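Local structure of sulfatase (Bacteroides fragilis CAG:558, 6USS) at residues 80-85 and 376-381; 222-227 and 236-241; 443-448 and 463-468. The protein probably hydrolyses aryl sulfate esters as a calcium-dependent gut bacterial arylsulfatase of the sulfatase family. The protein carries 1 engineered substitution. All coordinates share one frame; numbering follows the deposited sequence.

Interactions 1 and 3 are mostly buried and touch each other, their centres about 13 Å apart, whereas interaction 2 lies at the surface, its centre about 33 Å from that of interaction 1 and 44 Å from that of interaction 3. Interaction 1 pairs two strands of the large mixed sheet by backbone bonds and apolar side chains. Interaction 3 belongs to the small four-stranded antiparallel sheet, where one backbone bond and an arginine packed on isoleucine join a hairpin to the end of the outer strand. Gln-81 and Tyr-377 of interaction 1 bond to Arg-445 and Gly-447 of interaction 3. Interaction 2 instead ties a loop to helix 231-247 through a tyrosine hydroxyl and charged side chains.

Interaction 1 (80-85 and 376-381); sequences TQAYAS and KYLIIE
Tyr-83 and Leu-378 make the one backbone bond of this short parallel strand pair that is not weak, N of Tyr-83 to O of Leu-378 at 2.9 Å and 154°. Two weaker bonds flank it: Leu-378 N reaches Gln-81 O at 3.5 Å, and Ile-380 N meets Tyr-83 O at 2.9 Å but strongly bent, with 119° at the hydrogen. The same two carbonyls also receive CA-H...O contacts, from Tyr-377 CA to Gln-81 O and from Ile-379 CA to Tyr-83 O. Before the pairing starts, a water takes the N-H of Gln-81 and donates to the carbonyl of Lys-376.

Apolar contacts line both faces of the pair. On one, CB of Ala-82 meets CD1 of Leu-378 at 3.9 Å; Leu-378 holds CG between its backbone N and carbonyl carbon (chi1 58°), and from there the CD1 branch extends toward the alanine. On the other, the CB of Tyr-377 comes to the edge of the Tyr-83 ring, 4.0 Å from CE2, while CD1 of Ile-379 lies near the CB of Tyr-83. Farther along, the CG2 branch of Ile-380 rests on CA of Ala-84 at 3.9 Å.

Polar ends reach past the pair. The Gln-81 side chain runs alongside Tyr-377, its NE2 at the ring edge; NE2 bonds to Asp-375 O and OE1 to Arg-445 NH2. The hydroxyl of Tyr-83 bonds to Glu-353, and that of Tyr-377 to Arg-421 O and Gly-447 N.

The pair belongs to the central mixed sheet of the sulfatase fold, with Ala-84 about 6 Å from the calcium ligand Asp-322 between side chains. Strand 357-363 lies antiparallel to strand 77-83, helix 88-97 packs on Ala-84 and Ile-380, and Leu-423 of strand 422-427 touches Tyr-83, Tyr-377 and Ile-379.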
loop_
_atom_site.group_PDB
_atom_site.type_symbol
_atom_site.label_atom_id
_atom_site.label_comp_id
_atom_site.label_asym_id
_atom_site.label_seq_id
_atom_site.Cartn_x
_atom_site.Cartn_y
_atom_site.Cartn_z
ATOM N N THR A 80 -8.691 16.413 29.454
ATOM C CA THR A 80 -8.069 16.070 30.724
ATOM C C THR A 80 -8.520 14.713 31.256
ATOM O O THR A 80 -7.999 14.261 32.283
ATOM C CB THR A 80 -8.347 17.169 31.766
ATOM O OG1 THR A 80 -9.758 17.321 31.938
ATOM C CG2 THR A 80 -7.766 18.485 31.316
ATOM N N GLN A 81 -9.448 14.039 30.575
ATOM C CA GLN A 81 -9.912 12.715 30.996
ATOM C C GLN A 81 -10.050 11.786 29.782
ATOM O O GLN A 81 -11.093 11.189 29.532
ATOM C CB GLN A 81 -11.218 12.839 31.781
ATOM C CG GLN A 81 -11.304 11.894 32.963
ATOM C CD GLN A 81 -12.514 12.143 33.889
ATOM O OE1 GLN A 81 -12.537 11.675 35.030
ATOM N NE2 GLN A 81 -13.506 12.878 33.400
ATOM N N ALA A 82 -8.964 11.633 29.018
ATOM C CA ALA A 82 -8.934 10.748 27.855
ATOM C C ALA A 82 -8.284 9.414 28.211
ATOM O O ALA A 82 -7.211 9.388 28.813
ATOM C CB ALA A 82 -8.176 11.404 26.693
ATOM N N TYR A 83 -8.915 8.305 27.804
ATOM C CA TYR A 83 -8.467 6.963 28.164
ATOM C C TYR A 83 -8.044 6.119 26.959
ATOM O O TYR A 83 -8.644 6.181 25.883
ATOM C CB TYR A 83 -9.557 6.210 28.944
ATOM C CG TYR A 83 -9.803 6.827 30.291
ATOM C CD1 TYR A 83 -8.860 6.712 31.306
ATOM C CD2 TYR A 83 -10.952 7.567 30.539
ATOM C CE1 TYR A 83 -9.065 7.308 32.552
ATOM C CE2 TYR A 83 -11.168 8.160 31.777
ATOM C CZ TYR A 83 -10.220 8.030 32.776
ATOM O OH TYR A 83 -10.444 8.627 33.991
ATOM N N ALA A 84 -7.003 5.319 27.170
ATOM C CA ALA A 84 -6.578 4.227 26.302
ATOM C C ALA A 84 -6.627 2.932 27.115
ATOM O O ALA A 84 -7.149 2.909 28.230
ATOM C CB ALA A 84 -5.183 4.499 25.743
ATOM N N SER A 85 -6.088 1.849 26.558
ATOM C CA SER A 85 -5.778 0.690 27.388
ATOM C C SER A 85 -4.377 0.840 27.976
ATOM O O SER A 85 -3.640 1.772 27.655
ATOM C CB SER A 85 -5.917 -0.629 26.614
ATOM O OG SER A 85 -7.254 -0.836 26.169
ATOM N N LYS A 376 -15.006 15.922 29.932
ATOM C CA LYS A 376 -15.800 14.733 29.638
ATOM C C LYS A 376 -14.906 13.591 29.174
ATOM O O LYS A 376 -13.944 13.795 28.431
ATOM C CB LYS A 376 -16.858 15.041 28.575
ATOM C CG LYS A 376 -17.720 16.273 28.896
ATOM C CD LYS A 376 -18.278 16.158 30.301
ATOM C CE LYS A 376 -19.344 17.196 30.596
ATOM N NZ LYS A 376 -20.159 16.676 31.743
ATOM N N TYR A 377 -15.216 12.378 29.610
ATOM C CA TYR A 377 -14.302 11.291 29.308
ATOM C C TYR A 377 -14.601 10.668 27.950
ATOM O O TYR A 377 -15.735 10.684 27.464
ATOM C CB TYR A 377 -14.301 10.222 30.408
ATOM C CG TYR A 377 -15.617 9.571 30.828
ATOM C CD1 TYR A 377 -16.407 8.865 29.926
ATOM C CD2 TYR A 377 -16.017 9.589 32.168
ATOM C CE1 TYR A 377 -17.590 8.230 30.337
ATOM C CE2 TYR A 377 -17.198 8.970 32.585
ATOM C CZ TYR A 377 -17.978 8.291 31.665
ATOM O OH TYR A 377 -19.142 7.664 32.076
ATOM N N LEU A 378 -13.543 10.149 27.326
ATOM C CA LEU A 378 -13.636 9.421 26.072
ATOM C C LEU A 378 -12.579 8.325 26.079
ATOM O O LEU A 378 -11.646 8.344 26.887
ATOM C CB LEU A 378 -13.460 10.360 24.876
ATOM C CG LEU A 378 -12.149 11.152 24.844
ATOM C CD1 LEU A 378 -10.976 10.353 24.240
ATOM C CD2 LEU A 378 -12.359 12.446 24.077
ATOM N N ILE A 379 -12.715 7.379 25.148
ATOM C CA ILE A 379 -11.818 6.235 25.086
ATOM C C ILE A 379 -11.328 6.029 23.651
ATOM O O ILE A 379 -12.000 6.389 22.687
ATOM C CB ILE A 379 -12.508 4.971 25.631
ATOM C CG1 ILE A 379 -11.535 3.795 25.689
ATOM C CG2 ILE A 379 -13.784 4.667 24.824
ATOM C CD1 ILE A 379 -11.651 2.999 26.967
ATOM N N ILE A 380 -10.146 5.405 23.529
ATOM C CA ILE A 380 -9.376 5.358 22.282
ATOM C C ILE A 380 -10.203 4.854 21.090
ATOM O O ILE A 380 -10.100 5.401 19.988
ATOM C CB ILE A 380 -8.093 4.522 22.494
ATOM C CG1 ILE A 380 -7.262 4.422 21.211
ATOM C CG2 ILE A 380 -8.415 3.127 23.022
ATOM C CD1 ILE A 380 -6.671 5.715 20.769
ATOM N N GLU A 381 -11.044 3.828 21.271
ATOM C CA GLU A 381 -11.847 3.369 20.129
ATOM C C GLU A 381 -12.738 4.465 19.557
ATOM O O GLU A 381 -13.184 4.337 18.412
ATOM C CB GLU A 381 -12.728 2.161 20.484
ATOM C CG GLU A 381 -13.709 2.397 21.607
ATOM C CD GLU A 381 -13.273 1.691 22.892
ATOM O OE1 GLU A 381 -14.161 1.172 23.616
ATOM O OE2 GLU A 381 -12.041 1.654 23.172
HETATM O O HOH W 1 -11.557 14.599 28.600
#

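Interaction 2 (222-227 and 236-241); sequences DKYWGT and TLEAIK
Tyr-224 OH gives its hydrogen to OE2 of Glu-238 at 2.5 Å, the centre of a surface salt-bridge network formed by Lys-223, Glu-238 and Lys-241. OE2 receives the phenol on its anti lone pair, away from OE1. Lys-241 NZ meets the same oxygen on the syn side at 2.8 Å, tilted 24° from the carboxylate plane. Two donors thus grip one oxygen. Lys-223 adds a long salt bridge from NZ to OE2 at 3.7 Å. The two lysines reach toward each other tip to tip, with CE of Lys-223 3.1 Å from Lys-241 NZ and also packed against OE2. The carboxylate beside both probably offsets this like charge.

Glu-238 lies at the edge of the tyrosine ring, with the carboxylate and ring planes 77° apart. Its chain bends at chi2 (-67°), which carries the acid from the side of helix 231-247 toward the phenol. Leu-237 adds apolar cover: CB lies 3.6 Å from the Tyr-224 OH, and CD1 lies obliquely near CE1.

Further out, the loop itself sets the tyrosine. Residues 222-224 form a short 3-10 segment that runs into a type II beta turn from Tyr-224 to Thr-227, while CG of Lys-223 lies over one ring face, toward its rim. Both N and OG1 of Thr-227 bond to the carbonyl oxygen of Tyr-224 from the same face of its plane, OG1 at 2.8 Å.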
loop_
_atom_site.group_PDB
_atom_site.type_symbol
_atom_site.label_atom_id
_atom_site.label_comp_id
_atom_site.label_asym_id
_atom_site.label_seq_id
_atom_site.Cartn_x
_atom_site.Cartn_y
_atom_site.Cartn_z
ATOM N N ASP A 222 17.554 3.443 6.477
ATOM C CA ASP A 222 18.903 2.968 6.202
ATOM C C ASP A 222 19.865 4.130 5.952
ATOM O O ASP A 222 21.029 4.075 6.367
ATOM C CB ASP A 222 18.882 1.995 5.015
ATOM C CG ASP A 222 18.129 0.663 5.318
ATOM O OD1 ASP A 222 17.227 0.610 6.192
ATOM O OD2 ASP A 222 18.443 -0.345 4.648
ATOM N N LYS A 223 19.398 5.208 5.312
ATOM C CA LYS A 223 20.306 6.315 5.018
ATOM C C LYS A 223 20.735 7.092 6.263
ATOM O O LYS A 223 21.633 7.935 6.160
ATOM C CB LYS A 223 19.681 7.277 3.998
ATOM C CG LYS A 223 18.475 8.083 4.519
ATOM C CD LYS A 223 18.101 9.230 3.555
ATOM C CE LYS A 223 16.574 9.424 3.422
ATOM N NZ LYS A 223 15.836 8.507 2.461
ATOM N N TYR A 224 20.128 6.854 7.426
ATOM C CA TYR A 224 20.566 7.517 8.649
ATOM C C TYR A 224 21.543 6.669 9.448
ATOM O O TYR A 224 22.030 7.130 10.488
ATOM C CB TYR A 224 19.362 7.884 9.528
ATOM C CG TYR A 224 18.378 8.804 8.844
ATOM C CD1 TYR A 224 18.562 10.177 8.858
ATOM C CD2 TYR A 224 17.265 8.297 8.176
ATOM C CE1 TYR A 224 17.669 11.028 8.223
ATOM C CE2 TYR A 224 16.366 9.141 7.543
ATOM C CZ TYR A 224 16.578 10.510 7.567
ATOM O OH TYR A 224 15.707 11.375 6.932
ATOM N N TRP A 225 21.845 5.452 8.982
ATOM C CA TRP A 225 22.708 4.551 9.737
ATOM C C TRP A 225 24.094 5.158 9.889
ATOM O O TRP A 225 24.619 5.786 8.967
ATOM C CB TRP A 225 22.825 3.193 9.047
ATOM C CG TRP A 225 21.596 2.358 9.073
ATOM C CD1 TRP A 225 20.375 2.708 9.572
ATOM C CD2 TRP A 225 21.451 1.028 8.554
ATOM N NE1 TRP A 225 19.480 1.675 9.404
ATOM C CE2 TRP A 225 20.117 0.634 8.781
ATOM C CE3 TRP A 225 22.322 0.132 7.924
ATOM C CZ2 TRP A 225 19.635 -0.609 8.394
ATOM C CZ3 TRP A 225 21.845 -1.097 7.544
ATOM C CH2 TRP A 225 20.515 -1.459 7.780
ATOM N N GLY A 226 24.686 4.965 11.060
ATOM C CA GLY A 226 26.019 5.477 11.273
ATOM C C GLY A 226 26.130 6.983 11.315
ATOM O O GLY A 226 27.246 7.504 11.252
ATOM N N THR A 227 25.015 7.700 11.384
ATOM C CA THR A 227 25.020 9.118 11.694
ATOM C C THR A 227 24.575 9.302 13.141
ATOM O O THR A 227 24.202 8.348 13.828
ATOM C CB THR A 227 24.110 9.891 10.736
ATOM O OG1 THR A 227 22.734 9.715 11.110
ATOM C CG2 THR A 227 24.286 9.389 9.321
ATOM N N THR A 236 10.852 12.332 11.956
ATOM C CA THR A 236 10.317 13.638 11.585
ATOM C C THR A 236 10.775 14.061 10.189
ATOM O O THR A 236 9.976 14.581 9.404
ATOM C CB THR A 236 10.717 14.682 12.628
ATOM O OG1 THR A 236 10.423 14.176 13.936
ATOM C CG2 THR A 236 9.951 15.964 12.400
ATOM N N LEU A 237 12.048 13.843 9.851
ATOM C CA LEU A 237 12.522 14.271 8.540
ATOM C C LEU A 237 11.876 13.464 7.417
ATOM O O LEU A 237 11.564 14.022 6.357
ATOM C CB LEU A 237 14.043 14.179 8.459
ATOM C CG LEU A 237 14.744 15.123 9.429
ATOM C CD1 LEU A 237 16.163 14.607 9.697
ATOM C CD2 LEU A 237 14.751 16.561 8.897
ATOM N N GLU A 238 11.656 12.157 7.625
ATOM C CA GLU A 238 10.969 11.382 6.593
ATOM C C GLU A 238 9.486 11.719 6.533
ATOM O O GLU A 238 8.890 11.704 5.453
ATOM C CB GLU A 238 11.169 9.887 6.818
ATOM C CG GLU A 238 12.624 9.471 6.730
ATOM C CD GLU A 238 13.213 9.620 5.317
ATOM O OE1 GLU A 238 12.686 8.989 4.365
ATOM O OE2 GLU A 238 14.203 10.373 5.165
ATOM N N ALA A 239 8.876 12.032 7.673
ATOM C CA ALA A 239 7.503 12.522 7.641
ATOM C C ALA A 239 7.415 13.835 6.870
ATOM O O ALA A 239 6.464 14.060 6.108
ATOM C CB ALA A 239 6.962 12.697 9.059
ATOM N N ILE A 240 8.402 14.716 7.043
ATOM C CA ILE A 240 8.341 15.980 6.331
ATOM C C ILE A 240 8.414 15.744 4.823
ATOM O O ILE A 240 7.654 16.351 4.056
ATOM C CB ILE A 240 9.427 16.940 6.850
ATOM C CG1 ILE A 240 9.040 17.409 8.265
ATOM C CG2 ILE A 240 9.592 18.122 5.904
ATOM C CD1 ILE A 240 9.828 18.597 8.788
ATOM N N LYS A 241 9.276 14.818 4.367
ATOM C CA LYS A 241 9.295 14.558 2.929
ATOM C C LYS A 241 8.034 13.866 2.451
ATOM O O LYS A 241 7.630 14.077 1.306
ATOM C CB LYS A 241 10.518 13.733 2.496
ATOM C CG LYS A 241 11.837 14.136 3.108
ATOM C CD LYS A 241 12.830 12.973 3.017
ATOM C CE LYS A 241 14.278 13.424 3.241
ATOM N NZ LYS A 241 15.174 12.218 3.309
#

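Interaction 3 (443-448 and 463-468); sequences TVRKGD and FNIPQD
The carbonyl oxygen of Asp-448 accepts the N-H of Ile-465 at 3.0 Å and 141°, the one hydrogen bond between the two segments. Both segments belong to the small four-stranded antiparallel sheet: 443-448 runs from the end of strand 441-446 into the hairpin turn before strand 449-454, while 463-468 leaves outer strand 460-464. CA of Asn-464 adds a CA-H...O contact to the same oxygen at 3.2 Å, and CD of Pro-466 also approaches it, so three successive residues gather about one acceptor.

Side chains extend the contact around this bond. The guanidinium of Arg-445 lies flat against Ile-465, whose CB sits 3.8 Å above its centre; CG1 and CG2 spread over the same group, both near NH1. Arg-445 holds its CG anti to the backbone N (chi1 172°) and bends at chi2, folding the guanidinium back toward the hairpin turn. There NE donates to the carbonyl oxygen of Gly-447 at 2.8 Å, with a weaker bond from NH2. These bonds hold the rotation of the flat group, and a weak bond from NH1 to the hydroxyl of Tyr-83 links it to the central sheet. Gly-447, with a positive phi, takes the turn.

Asp-448 crosses Pro-466 at about a right angle, OD1 resting 3.6 Å from CG of the proline ring. CB of Asp-448 lies beside the amide of Asn-464. Past the strand end, residues 465-467 take helical backbone angles, and Asp-468 N bonds to Ile-465 O. Within this bend, OD1 of Asn-464 turns back to accept a weak bond from the N of Gln-467 at 3.3 Å.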
loop_
_atom_site.group_PDB
_atom_site.type_symbol
_atom_site.label_atom_id
_atom_site.label_comp_id
_atom_site.label_asym_id
_atom_site.label_seq_id
_atom_site.Cartn_x
_atom_site.Cartn_y
_atom_site.Cartn_z
ATOM N N THR A 443 -12.331 -3.762 34.011
ATOM C CA THR A 443 -12.653 -2.492 34.630
ATOM C C THR A 443 -13.841 -1.881 33.915
ATOM O O THR A 443 -13.916 -1.924 32.677
ATOM C CB THR A 443 -11.458 -1.541 34.540
ATOM O OG1 THR A 443 -10.332 -2.148 35.172
ATOM C CG2 THR A 443 -11.768 -0.238 35.239
ATOM N N VAL A 444 -14.765 -1.305 34.684
ATOM C CA VAL A 444 -15.760 -0.391 34.132
ATOM C C VAL A 444 -15.660 0.965 34.831
ATOM O O VAL A 444 -15.492 1.043 36.055
ATOM C CB VAL A 444 -17.190 -0.958 34.245
ATOM C CG1 VAL A 444 -17.550 -1.259 35.724
ATOM C CG2 VAL A 444 -18.184 0.015 33.617
ATOM N N ARG A 445 -15.747 2.030 34.034
ATOM C CA ARG A 445 -15.893 3.395 34.514
ATOM C C ARG A 445 -17.247 3.919 34.066
ATOM O O ARG A 445 -17.642 3.711 32.915
ATOM C CB ARG A 445 -14.786 4.295 33.965
ATOM C CG ARG A 445 -14.981 5.758 34.254
ATOM C CD ARG A 445 -14.829 6.058 35.736
ATOM N NE ARG A 445 -15.003 7.482 35.992
ATOM C CZ ARG A 445 -14.127 8.433 35.657
ATOM N NH1 ARG A 445 -12.978 8.136 35.056
ATOM N NH2 ARG A 445 -14.409 9.702 35.919
ATOM N N LYS A 446 -17.964 4.583 34.971
ATOM C CA LYS A 446 -19.294 5.092 34.636
ATOM C C LYS A 446 -19.594 6.230 35.592
ATOM O O LYS A 446 -19.704 6.006 36.798
ATOM C CB LYS A 446 -20.344 3.993 34.740
ATOM C CG LYS A 446 -21.781 4.442 34.457
ATOM C CD LYS A 446 -22.777 3.539 35.191
ATOM C CE LYS A 446 -23.962 3.104 34.315
ATOM N NZ LYS A 446 -24.379 4.121 33.308
ATOM N N GLY A 447 -19.745 7.434 35.058
ATOM C CA GLY A 447 -19.914 8.586 35.936
ATOM C C GLY A 447 -18.662 8.786 36.774
ATOM O O GLY A 447 -17.533 8.750 36.275
ATOM N N ASP A 448 -18.863 8.992 38.066
ATOM C CA ASP A 448 -17.760 9.235 38.978
ATOM C C ASP A 448 -17.098 7.956 39.439
ATOM O O ASP A 448 -16.123 8.019 40.194
ATOM C CB ASP A 448 -18.264 9.993 40.210
ATOM C CG ASP A 448 -18.824 11.356 39.871
ATOM O OD1 ASP A 448 -18.565 11.850 38.739
ATOM O OD2 ASP A 448 -19.522 11.932 40.739
ATOM N N PHE A 463 -13.559 3.101 43.135
ATOM C CA PHE A 463 -12.991 4.419 43.383
ATOM C C PHE A 463 -13.900 5.494 42.819
ATOM O O PHE A 463 -14.487 5.332 41.743
ATOM C CB PHE A 463 -11.590 4.574 42.771
ATOM C CG PHE A 463 -10.573 3.577 43.288
ATOM C CD1 PHE A 463 -9.954 3.764 44.515
ATOM C CD2 PHE A 463 -10.227 2.463 42.533
ATOM C CE1 PHE A 463 -9.019 2.848 44.986
ATOM C CE2 PHE A 463 -9.289 1.548 42.991
ATOM C CZ PHE A 463 -8.687 1.736 44.218
ATOM N N ASN A 464 -14.004 6.590 43.555
ATOM C CA ASN A 464 -14.604 7.821 43.060
ATOM C C ASN A 464 -13.483 8.636 42.438
ATOM O O ASN A 464 -12.753 9.336 43.140
ATOM C CB ASN A 464 -15.279 8.597 44.185
ATOM C CG ASN A 464 -16.263 9.616 43.664
ATOM O OD1 ASN A 464 -15.882 10.602 43.028
ATOM N ND2 ASN A 464 -17.540 9.377 43.912
ATOM N N ILE A 465 -13.351 8.548 41.110
ATOM C CA ILE A 465 -12.212 9.170 40.432
ATOM C C ILE A 465 -12.156 10.681 40.651
ATOM O O ILE A 465 -11.087 11.185 41.025
ATOM C CB ILE A 465 -12.198 8.768 38.948
ATOM C CG1 ILE A 465 -12.024 7.238 38.807
ATOM C CG2 ILE A 465 -11.118 9.533 38.184
ATOM C CD1 ILE A 465 -10.713 6.685 39.327
ATOM N N PRO A 466 -13.241 11.447 40.472
ATOM C CA PRO A 466 -13.119 12.902 40.688
ATOM C C PRO A 466 -12.798 13.282 42.130
ATOM O O PRO A 466 -12.249 14.363 42.373
ATOM C CB PRO A 466 -14.493 13.440 40.255
ATOM C CG PRO A 466 -15.058 12.371 39.366
ATOM C CD PRO A 466 -14.578 11.089 39.965
ATOM N N GLN A 467 -13.117 12.427 43.100
ATOM C CA GLN A 467 -12.744 12.674 44.488
ATOM C C GLN A 467 -11.421 12.042 44.889
ATOM O O GLN A 467 -10.859 12.426 45.921
ATOM C CB GLN A 467 -13.813 12.135 45.440
ATOM C CG GLN A 467 -15.042 12.998 45.548
ATOM C CD GLN A 467 -16.142 12.289 46.319
ATOM O OE1 GLN A 467 -15.861 11.537 47.270
ATOM N NE2 GLN A 467 -17.395 12.496 45.904
ATOM N N ASP A 468 -10.917 11.077 44.127
ATOM C CA ASP A 468 -9.759 10.296 44.546
ATOM C C ASP A 468 -8.903 9.986 43.316
ATOM O O ASP A 468 -8.816 8.853 42.846
ATOM C CB ASP A 468 -10.204 9.020 45.261
ATOM C CG ASP A 468 -9.053 8.166 45.708
ATOM O OD1 ASP A 468 -7.916 8.679 45.827
ATOM O OD2 ASP A 468 -9.293 6.960 45.932
#